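Local coordinates for multicopper oxidase (Aquifex aeolicus, PDB 6TTD), which probably couples one-electron oxidation of metal ions or laccase-type organic substrates to the reduction of dioxygen at its copper ions, at residues P452-G457 with L506-I511; F458-L463 with G476-V481; L441-N446 with V489-D494. All blocks are in the same frame, centred on the assembly; numbering follows the deposited sequence.

Contact 1 of 3, residues P452-G457 with L506-I511. With CU (copper (II) ion), chain E; CU (copper (II) ion), chain D; CU (copper (II) ion), chain C; CU (copper (II) ion), chain F.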
loop_
_atom_site.group_PDB
_atom_site.type_symbol
_atom_site.label_atom_id
_atom_site.label_comp_id
_atom_site.label_asym_id
_atom_site.label_seq_id
_atom_site.Cartn_x
_atom_site.Cartn_y
_atom_site.Cartn_z
ATOM N N PRO A 452 2.307 -9.651 6.045
ATOM C CA PRO A 452 2.399 -9.171 4.659
ATOM C C PRO A 452 3.800 -8.662 4.398
ATOM O O PRO A 452 4.153 -7.586 4.907
ATOM C CB PRO A 452 1.326 -8.075 4.595
ATOM C CG PRO A 452 1.222 -7.511 6.045
ATOM C CD PRO A 452 1.703 -8.658 6.978
ATOM N N MET A 453 4.639 -9.495 3.733
ATOM C CA MET A 453 6.076 -9.227 3.600
ATOM C C MET A 453 6.342 -8.368 2.362
ATOM O O MET A 453 5.951 -8.725 1.240
ATOM C CB MET A 453 6.918 -10.512 3.526
ATOM C CG MET A 453 6.792 -11.333 4.788
ATOM S SD MET A 453 7.258 -10.453 6.316
ATOM C CE MET A 453 9.026 -10.237 6.063
ATOM N N HIS A 454 7.061 -7.260 2.581
ATOM C CA HIS A 454 7.297 -6.210 1.598
ATOM C C HIS A 454 8.808 -6.054 1.435
ATOM O O HIS A 454 9.552 -6.166 2.424
ATOM C CB HIS A 454 6.623 -4.930 2.121
ATOM C CG HIS A 454 6.999 -3.698 1.372
ATOM N ND1 HIS A 454 6.830 -3.591 0.003
ATOM C CD2 HIS A 454 7.530 -2.510 1.798
ATOM C CE1 HIS A 454 7.232 -2.385 -0.376
ATOM N NE2 HIS A 454 7.677 -1.724 0.690
ATOM N N ILE A 455 9.276 -5.829 0.203
ATOM C CA ILE A 455 10.658 -5.406 -0.025
ATOM C C ILE A 455 10.640 -4.036 -0.675
ATOM O O ILE A 455 9.773 -3.743 -1.510
ATOM C CB ILE A 455 11.493 -6.386 -0.883
ATOM C CG1 ILE A 455 10.879 -6.547 -2.302
ATOM C CG2 ILE A 455 11.621 -7.746 -0.183
ATOM C CD1 ILE A 455 11.728 -7.464 -3.282
ATOM N N HIS A 456 11.575 -3.185 -0.253
ATOM C CA HIS A 456 11.847 -1.955 -0.976
ATOM C C HIS A 456 12.666 -2.288 -2.236
ATOM O O HIS A 456 13.285 -3.373 -2.341
ATOM C CB HIS A 456 12.638 -0.976 -0.091
ATOM C CG HIS A 456 11.886 -0.474 1.108
ATOM N ND1 HIS A 456 12.121 0.783 1.665
ATOM C CD2 HIS A 456 10.921 -1.054 1.866
ATOM C CE1 HIS A 456 11.331 0.934 2.724
ATOM N NE2 HIS A 456 10.598 -0.166 2.867
ATOM N N GLY A 457 12.708 -1.331 -3.168
ATOM C CA GLY A 457 13.651 -1.338 -4.265
ATOM C C GLY A 457 13.179 -1.970 -5.541
ATOM O O GLY A 457 13.522 -1.480 -6.621
ATOM N N LEU A 506 15.249 -2.182 2.358
ATOM C CA LEU A 506 14.630 -2.906 3.466
ATOM C C LEU A 506 13.852 -4.131 2.976
ATOM O O LEU A 506 13.312 -4.158 1.871
ATOM C CB LEU A 506 13.656 -1.988 4.214
ATOM C CG LEU A 506 14.352 -0.783 4.808
ATOM C CD1 LEU A 506 13.298 0.065 5.406
ATOM C CD2 LEU A 506 15.262 -1.315 5.915
ATOM N N LEU A 507 13.759 -5.128 3.837
ATOM C CA LEU A 507 12.816 -6.216 3.679
ATOM C C LEU A 507 12.104 -6.315 5.015
ATOM O O LEU A 507 12.778 -6.403 6.049
ATOM C CB LEU A 507 13.550 -7.513 3.338
ATOM C CG LEU A 507 12.688 -8.773 3.259
ATOM C CD1 LEU A 507 13.334 -9.843 2.409
ATOM C CD2 LEU A 507 12.407 -9.333 4.646
ATOM N N HIS A 508 10.762 -6.226 5.037
ATOM C CA HIS A 508 10.123 -6.200 6.349
ATOM C C HIS A 508 8.642 -6.537 6.250
ATOM O O HIS A 508 8.045 -6.589 5.168
ATOM C CB HIS A 508 10.276 -4.823 7.021
ATOM C CG HIS A 508 9.542 -3.700 6.320
ATOM N ND1 HIS A 508 8.202 -3.400 6.554
ATOM C CD2 HIS A 508 9.989 -2.760 5.448
ATOM C CE1 HIS A 508 7.864 -2.345 5.824
ATOM N NE2 HIS A 508 8.925 -1.923 5.157
ATOM N N CYS A 509 8.066 -6.791 7.412
ATOM C CA CYS A 509 6.630 -7.003 7.520
ATOM C C CYS A 509 5.903 -5.664 7.449
ATOM O O CYS A 509 6.369 -4.645 7.997
ATOM C CB CYS A 509 6.301 -7.738 8.827
ATOM S SG CYS A 509 4.582 -8.040 8.993
ATOM N N HIS A 510 4.751 -5.654 6.762
ATOM C CA HIS A 510 3.993 -4.416 6.673
ATOM C C HIS A 510 2.833 -4.349 7.657
ATOM O O HIS A 510 1.992 -3.459 7.550
ATOM C CB HIS A 510 3.503 -4.198 5.250
ATOM C CG HIS A 510 3.394 -2.749 4.895
ATOM N ND1 HIS A 510 2.381 -1.949 5.379
ATOM C CD2 HIS A 510 4.167 -1.953 4.107
ATOM C CE1 HIS A 510 2.524 -0.725 4.880
ATOM N NE2 HIS A 510 3.585 -0.704 4.101
ATOM N N ILE A 511 2.771 -5.253 8.635
ATOM C CA ILE A 511 2.013 -4.930 9.830
ATOM C C ILE A 511 2.869 -3.906 10.593
ATOM O O ILE A 511 4.001 -4.203 11.021
ATOM C CB ILE A 511 1.689 -6.189 10.644
ATOM C CG1 ILE A 511 0.696 -7.069 9.810
ATOM C CG2 ILE A 511 1.060 -5.804 12.035
ATOM C CD1 ILE A 511 0.541 -8.472 10.337
HETATM CU CU CU E . 8.055 0.147 0.903
HETATM CU CU CU D . 9.146 -0.080 4.231
HETATM CU CU CU C . 4.309 -9.328 10.721
HETATM CU CU CU F . 4.472 0.945 2.960
#

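Contact 2 of 3, residues F458-L463 with G476-V481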
loop_
_atom_site.group_PDB
_atom_site.type_symbol
_atom_site.label_atom_id
_atom_site.label_comp_id
_atom_site.label_asym_id
_atom_site.label_seq_id
_atom_site.Cartn_x
_atom_site.Cartn_y
_atom_site.Cartn_z
ATOM N N PHE A 458 12.401 -3.065 -5.451
ATOM C CA PHE A 458 11.969 -3.827 -6.623
ATOM C C PHE A 458 10.554 -4.335 -6.405
ATOM O O PHE A 458 10.164 -4.614 -5.257
ATOM C CB PHE A 458 12.894 -5.049 -6.882
ATOM C CG PHE A 458 14.351 -4.695 -6.918
ATOM C CD1 PHE A 458 14.923 -4.168 -8.098
ATOM C CD2 PHE A 458 15.145 -4.819 -5.769
ATOM C CE1 PHE A 458 16.275 -3.787 -8.122
ATOM C CE2 PHE A 458 16.525 -4.442 -5.791
ATOM C CZ PHE A 458 17.080 -3.924 -6.955
ATOM N N GLN A 459 9.802 -4.525 -7.513
ATOM C CA GLN A 459 8.632 -5.409 -7.466
ATOM C C GLN A 459 9.091 -6.851 -7.631
ATOM O O GLN A 459 10.268 -7.117 -7.899
ATOM C CB GLN A 459 7.602 -5.032 -8.544
ATOM C CG GLN A 459 6.947 -3.678 -8.276
ATOM C CD GLN A 459 7.813 -2.517 -8.715
ATOM O OE1 GLN A 459 8.690 -2.675 -9.545
ATOM N NE2 GLN A 459 7.557 -1.340 -8.172
ATOM N N PHE A 460 8.168 -7.800 -7.517
ATOM C CA PHE A 460 8.527 -9.196 -7.685
ATOM C C PHE A 460 7.326 -9.943 -8.263
ATOM O O PHE A 460 6.226 -9.392 -8.391
ATOM C CB PHE A 460 8.979 -9.815 -6.340
ATOM C CG PHE A 460 7.967 -9.645 -5.259
ATOM C CD1 PHE A 460 6.830 -10.495 -5.205
ATOM C CD2 PHE A 460 8.140 -8.638 -4.280
ATOM C CE1 PHE A 460 5.850 -10.310 -4.199
ATOM C CE2 PHE A 460 7.196 -8.443 -3.286
ATOM C CZ PHE A 460 6.051 -9.262 -3.229
ATOM N N GLN A 461 7.543 -11.209 -8.631
ATOM C CA GLN A 461 6.474 -12.067 -9.126
ATOM C C GLN A 461 6.305 -13.243 -8.177
ATOM O O GLN A 461 7.292 -13.888 -7.787
ATOM C CB GLN A 461 6.775 -12.549 -10.556
ATOM C CG GLN A 461 6.794 -11.319 -11.468
ATOM C CD GLN A 461 7.190 -11.628 -12.898
ATOM O OE1 GLN A 461 7.513 -12.779 -13.219
ATOM N NE2 GLN A 461 7.130 -10.604 -13.771
ATOM N N VAL A 462 5.068 -13.486 -7.759
ATOM C CA VAL A 462 4.808 -14.581 -6.841
ATOM C C VAL A 462 4.868 -15.867 -7.652
ATOM O O VAL A 462 4.176 -16.000 -8.678
ATOM C CB VAL A 462 3.453 -14.408 -6.143
ATOM C CG1 VAL A 462 3.223 -15.561 -5.114
ATOM C CG2 VAL A 462 3.392 -13.020 -5.443
ATOM N N LEU A 463 5.704 -16.801 -7.210
ATOM C CA LEU A 463 5.874 -18.064 -7.912
ATOM C C LEU A 463 4.935 -19.137 -7.399
ATOM O O LEU A 463 4.385 -19.880 -8.207
ATOM C CB LEU A 463 7.298 -18.606 -7.783
ATOM C CG LEU A 463 8.382 -17.723 -8.370
ATOM C CD1 LEU A 463 9.783 -18.321 -8.125
ATOM C CD2 LEU A 463 8.072 -17.429 -9.867
ATOM N N GLY A 476 0.708 -10.715 -11.731
ATOM C CA GLY A 476 1.358 -9.467 -12.111
ATOM C C GLY A 476 2.601 -9.169 -11.292
ATOM O O GLY A 476 3.313 -10.063 -10.829
ATOM N N TRP A 477 2.874 -7.881 -11.145
ATOM C CA TRP A 477 4.036 -7.386 -10.424
ATOM C C TRP A 477 3.591 -6.935 -9.035
ATOM O O TRP A 477 2.759 -6.022 -8.919
ATOM C CB TRP A 477 4.642 -6.207 -11.176
ATOM C CG TRP A 477 5.404 -6.534 -12.409
ATOM C CD1 TRP A 477 5.068 -6.245 -13.722
ATOM C CD2 TRP A 477 6.716 -7.091 -12.441
ATOM N NE1 TRP A 477 6.097 -6.646 -14.577
ATOM C CE2 TRP A 477 7.113 -7.169 -13.811
ATOM C CE3 TRP A 477 7.609 -7.529 -11.435
ATOM C CZ2 TRP A 477 8.389 -7.683 -14.209
ATOM C CZ3 TRP A 477 8.887 -8.043 -11.824
ATOM C CH2 TRP A 477 9.244 -8.120 -13.209
ATOM N N LYS A 478 4.120 -7.568 -7.999
ATOM C CA LYS A 478 3.741 -7.289 -6.616
ATOM C C LYS A 478 4.882 -6.633 -5.848
ATOM O O LYS A 478 6.052 -6.772 -6.204
ATOM C CB LYS A 478 3.363 -8.583 -5.902
ATOM C CG LYS A 478 2.152 -9.286 -6.472
ATOM C CD LYS A 478 0.856 -8.643 -5.998
ATOM C CE LYS A 478 0.564 -8.879 -4.456
ATOM N NZ LYS A 478 -0.745 -8.155 -4.040
ATOM N N ASP A 479 4.540 -5.967 -4.722
ATOM C CA ASP A 479 5.587 -5.518 -3.803
ATOM C C ASP A 479 5.312 -5.881 -2.346
ATOM O O ASP A 479 6.223 -5.729 -1.514
ATOM C CB ASP A 479 5.893 -4.008 -3.965
ATOM C CG ASP A 479 4.858 -3.084 -3.317
ATOM O OD1 ASP A 479 4.272 -3.420 -2.254
ATOM O OD2 ASP A 479 4.627 -1.994 -3.892
ATOM N N THR A 480 4.127 -6.431 -2.034
ATOM C CA THR A 480 3.764 -6.952 -0.711
ATOM C C THR A 480 2.991 -8.269 -0.873
ATOM O O THR A 480 2.014 -8.315 -1.628
ATOM C CB THR A 480 2.893 -5.944 0.030
ATOM O OG1 THR A 480 3.631 -4.726 0.171
ATOM C CG2 THR A 480 2.516 -6.469 1.389
ATOM N N VAL A 481 3.413 -9.345 -0.177
ATOM C CA VAL A 481 2.765 -10.648 -0.346
ATOM C C VAL A 481 2.320 -11.175 1.022
ATOM O O VAL A 481 3.092 -11.201 1.996
ATOM C CB VAL A 481 3.665 -11.649 -1.120
ATOM C CG1 VAL A 481 5.025 -12.005 -0.344
ATOM C CG2 VAL A 481 2.873 -12.924 -1.610
HETATM O O HOH W 1 5.082 -1.375 -6.473
HETATM O O HOH W 2 3.016 -12.031 -8.990
#

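Contact 3 of 3, residues L441-N446 with V489-D494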
loop_
_atom_site.group_PDB
_atom_site.type_symbol
_atom_site.label_atom_id
_atom_site.label_comp_id
_atom_site.label_asym_id
_atom_site.label_seq_id
_atom_site.Cartn_x
_atom_site.Cartn_y
_atom_site.Cartn_z
ATOM N N LEU A 441 13.097 -15.538 -3.203
ATOM C CA LEU A 441 12.957 -15.392 -1.759
ATOM C C LEU A 441 11.910 -16.377 -1.333
ATOM O O LEU A 441 10.817 -16.386 -1.893
ATOM C CB LEU A 441 12.520 -13.986 -1.348
ATOM C CG LEU A 441 13.463 -12.878 -1.783
ATOM C CD1 LEU A 441 13.007 -11.528 -1.238
ATOM C CD2 LEU A 441 14.844 -13.246 -1.321
ATOM N N GLU A 442 12.246 -17.225 -0.372
ATOM C CA GLU A 442 11.288 -18.199 0.123
ATOM C C GLU A 442 10.955 -17.881 1.576
ATOM O O GLU A 442 11.785 -18.101 2.474
ATOM C CB GLU A 442 11.834 -19.617 -0.010
ATOM C CG GLU A 442 10.904 -20.627 0.611
ATOM C CD GLU A 442 11.418 -22.037 0.432
ATOM O OE1 GLU A 442 11.117 -22.626 -0.638
ATOM O OE2 GLU A 442 12.154 -22.519 1.342
ATOM N N TYR A 443 9.757 -17.322 1.783
ATOM C CA TYR A 443 9.244 -17.015 3.105
ATOM C C TYR A 443 8.652 -18.273 3.717
ATOM O O TYR A 443 7.774 -18.921 3.125
ATOM C CB TYR A 443 8.144 -15.921 3.069
ATOM C CG TYR A 443 8.598 -14.567 2.626
ATOM C CD1 TYR A 443 9.475 -13.814 3.415
ATOM C CD2 TYR A 443 8.162 -14.032 1.402
ATOM C CE1 TYR A 443 9.893 -12.549 3.014
ATOM C CE2 TYR A 443 8.559 -12.757 1.004
ATOM C CZ TYR A 443 9.418 -12.032 1.818
ATOM O OH TYR A 443 9.829 -10.789 1.410
ATOM N N VAL A 444 9.079 -18.570 4.920
ATOM C CA VAL A 444 8.572 -19.712 5.661
ATOM C C VAL A 444 8.002 -19.137 6.951
ATOM O O VAL A 444 8.745 -18.739 7.846
ATOM C CB VAL A 444 9.685 -20.738 5.907
ATOM C CG1 VAL A 444 9.221 -21.927 6.762
ATOM C CG2 VAL A 444 10.237 -21.195 4.541
ATOM N N ASN A 445 6.683 -19.055 7.059
ATOM C CA ASN A 445 6.052 -18.463 8.240
ATOM C C ASN A 445 5.865 -19.530 9.341
ATOM O O ASN A 445 4.877 -20.281 9.350
ATOM C CB ASN A 445 4.729 -17.832 7.840
ATOM C CG ASN A 445 4.081 -17.080 8.988
ATOM O OD1 ASN A 445 4.638 -17.011 10.098
ATOM N ND2 ASN A 445 2.936 -16.423 8.697
ATOM N N ASN A 446 6.808 -19.599 10.266
ATOM C CA ASN A 446 6.661 -20.506 11.409
ATOM C C ASN A 446 6.003 -19.824 12.591
ATOM O O ASN A 446 6.408 -20.022 13.741
ATOM C CB ASN A 446 8.028 -21.046 11.819
ATOM C CG ASN A 446 8.571 -22.037 10.847
ATOM O OD1 ASN A 446 7.805 -22.714 10.161
ATOM N ND2 ASN A 446 9.914 -22.132 10.769
ATOM N N VAL A 489 5.884 -19.288 0.959
ATOM C CA VAL A 489 5.613 -18.554 -0.275
ATOM C C VAL A 489 6.937 -18.236 -0.959
ATOM O O VAL A 489 7.853 -17.712 -0.313
ATOM C CB VAL A 489 4.848 -17.243 0.006
ATOM C CG1 VAL A 489 4.608 -16.449 -1.318
ATOM C CG2 VAL A 489 3.546 -17.583 0.715
ATOM N N ARG A 490 7.028 -18.533 -2.262
ATOM C CA ARG A 490 8.210 -18.248 -3.072
ATOM C C ARG A 490 7.905 -17.121 -4.038
ATOM O O ARG A 490 6.897 -17.167 -4.744
ATOM C CB ARG A 490 8.636 -19.491 -3.856
ATOM C CG ARG A 490 9.288 -20.531 -2.936
ATOM C CD ARG A 490 9.379 -21.923 -3.547
ATOM N NE ARG A 490 10.233 -21.992 -4.725
ATOM C CZ ARG A 490 11.478 -22.490 -4.734
ATOM N NH1 ARG A 490 12.033 -22.963 -3.604
ATOM N NH2 ARG A 490 12.166 -22.527 -5.885
ATOM N N ILE A 491 8.747 -16.110 -4.042
ATOM C CA ILE A 491 8.614 -15.005 -4.971
ATOM C C ILE A 491 9.927 -14.902 -5.712
ATOM O O ILE A 491 10.985 -15.257 -5.185
ATOM C CB ILE A 491 8.254 -13.667 -4.262
ATOM C CG1 ILE A 491 9.359 -13.213 -3.291
ATOM C CG2 ILE A 491 6.977 -13.891 -3.482
ATOM C CD1 ILE A 491 9.079 -11.837 -2.697
ATOM N N ALA A 492 9.855 -14.426 -6.948
ATOM C CA ALA A 492 11.035 -14.220 -7.772
ATOM C C ALA A 492 11.279 -12.723 -7.903
ATOM O O ALA A 492 10.346 -11.955 -8.211
ATOM C CB ALA A 492 10.847 -14.852 -9.151
ATOM N N VAL A 493 12.533 -12.322 -7.675
ATOM C CA VAL A 493 12.950 -10.920 -7.742
ATOM C C VAL A 493 14.069 -10.785 -8.766
ATOM O O VAL A 493 15.123 -11.434 -8.642
ATOM C CB VAL A 493 13.411 -10.392 -6.382
ATOM C CG1 VAL A 493 13.409 -8.856 -6.429
ATOM C CG2 VAL A 493 12.497 -10.944 -5.288
ATOM N N ASP A 494 13.827 -9.956 -9.785
ATOM C CA ASP A 494 14.873 -9.541 -10.715
ATOM C C ASP A 494 15.501 -8.247 -10.156
ATOM O O ASP A 494 14.935 -7.160 -10.256
ATOM C CB ASP A 494 14.290 -9.359 -12.110
ATOM C CG ASP A 494 15.337 -8.967 -13.140
ATOM O OD1 ASP A 494 16.526 -8.826 -12.801
ATOM O OD2 ASP A 494 14.974 -8.714 -14.285
#

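Contact 1 of 3, residues P452-G457 with L506-I511
His456 and His508 approach one copper (II) ion from two antiparallel segments. Their NE2 atoms lie 3.3 Å apart and the rings meet rim to rim, in the His-X-His and His-Cys-His motifs that build the trinuclear cluster of multicopper oxidases. His161 is a further ligand of this copper. His454 NE2 binds a second copper at 1.9 Å, shared with His118, and His510 NE2 a third, shared with His120 and His159. His454 turns an edge toward the face of His508 in an offset edge-to-face pair, planes 85° apart. Between His508 and His510, Cys509 sends SG to the separate copper of His451 and His514; the Cys-His backbone is the short covalent route electrons take in this family.

Second-shell contacts help hold the rings in their rotations. Leu506 CB sits 3.7 Å over the centre of the His456 ring, whose ND1 is held by Asp129. His454 ND1 bonds to Asp479 O. His508 ND1 donates to Cys509 O at 2.6 Å, straight out in the ring plane but above the carbonyl plane. Underneath, His454 and His508 are a hydrogen-bonded antiparallel pair, gripping each other through both N-H groups. Cys509 SG also accepts a hydrogen bond from Ile511 N, 3.3 Å away.

Contact 2 of 3, residues F458-L463 with G476-V481
Phe460 and Lys478 form a single antiparallel bridge, with Phe460 N to Lys478 O at 2.7 Å and Lys478 N to Phe460 O at 2.8 Å. Phe460 CG stands between its own backbone N and carbonyl carbon (chi1 55°), a rotation that swings the ring back across the bridge, and Lys478 O lies 3.4 Å above the ring plane, over its centre. The far rim presses on Lys478 CB through CE1 and meets Val481 CB at 4.0 Å from CZ. Beyond the bridge the chains part, and a water spans Val462 N and Gly476 O. Gln461 lays its extended chain over one face of the Trp477 indole, NE2 coming within 3.2 Å of CZ2, with amide and ring planes 54° apart. That amide is held by Ile388 N and Thr386 O.

On the copper side, a second water joins Gln459 NE2, which also bonds to Asp151, to Asp479 OD2, which also pairs with Arg300. Asp479 OD1 takes the hydroxyl of Thr480 at 2.8 Å from OG1. It also bonds to NE2 of the copper ligand His120, which places Asp479 in the second shell of the trinuclear site. The bridge joins the approaches to strands 461-465 and 480-483, edge strands of the two sheets of a cupredoxin-like domain.

Contact 3 of 3, residues L441-N446 with V489-D494
Val489 O is gripped by two neighbours on the opposite strand: Tyr443 N donates to it at 2.9 Å, and the CA-H of Glu442 adds a weaker contact. Leu441 O is treated the same way, taking Ile491 N at 3.0 Å and the CA-H of Arg490. The return bonds, Val489 N to Tyr443 O and Leu441 N to Ile491 O, complete two hydrogen-bonded antiparallel pairs with Glu442 and Arg490 as the non-hydrogen-bonded pair between them.

That middle pair carries a salt bridge on the outer face of the sheet. Glu442 reaches out fully extended, while Arg490 crosses it at a slant, CG to CG 3.9 Å, and bends at chi3 (64°) to bring NH1 within 3.1 Å of Glu442 OE1. The oxygen lies at the edge of the guanidinium, close to its plane, but the donor comes in from above the carboxylate plane, the two groups being turned 57° apart. Glu442 OE2 pairs with Arg397, so the carboxylate is held between two arginines. A leucine in place of Arg490 would probably leave OE1 without its charged mate and the carboxylate held from the Arg397 side alone.

The other face is apolar. Ile491 CD1 touches Tyr443 CE2 at 3.8 Å, its CG1 packs against Leu441 CB, and Val493 CG2 lies 4.1 Å from Leu441 CG, and as far from CD1. Strand 437-445 lies between strands 394-402 and 488-495, the latter flanked beyond by 461-465, while this apolar face covers strand 451-455 of the second sheet.

How the contacts relate
All three contacts are largely buried, but contact 3 lies farther from the chain's centre and has a partly exposed charged pair on its outer face. Contacts 1 and 3 pair strands in the two opposing sheets of one domain. Tyr443 packs between them on Met453, Ile455 and Leu507, and Val493 on Ile455. Contact 2 joins the sheets at their edges: the backbone of Val481 bonds to that of Met453 in contact 1, and the backbones of Gln461 and Leu463 to those of Ala492 and Arg490 in contact 3. The chemistry shifts accordingly, from metal ligands in contact 1, through waters and second-shell carboxylate bonds in contact 2, to apolar packing plus a salt bridge in contact 3.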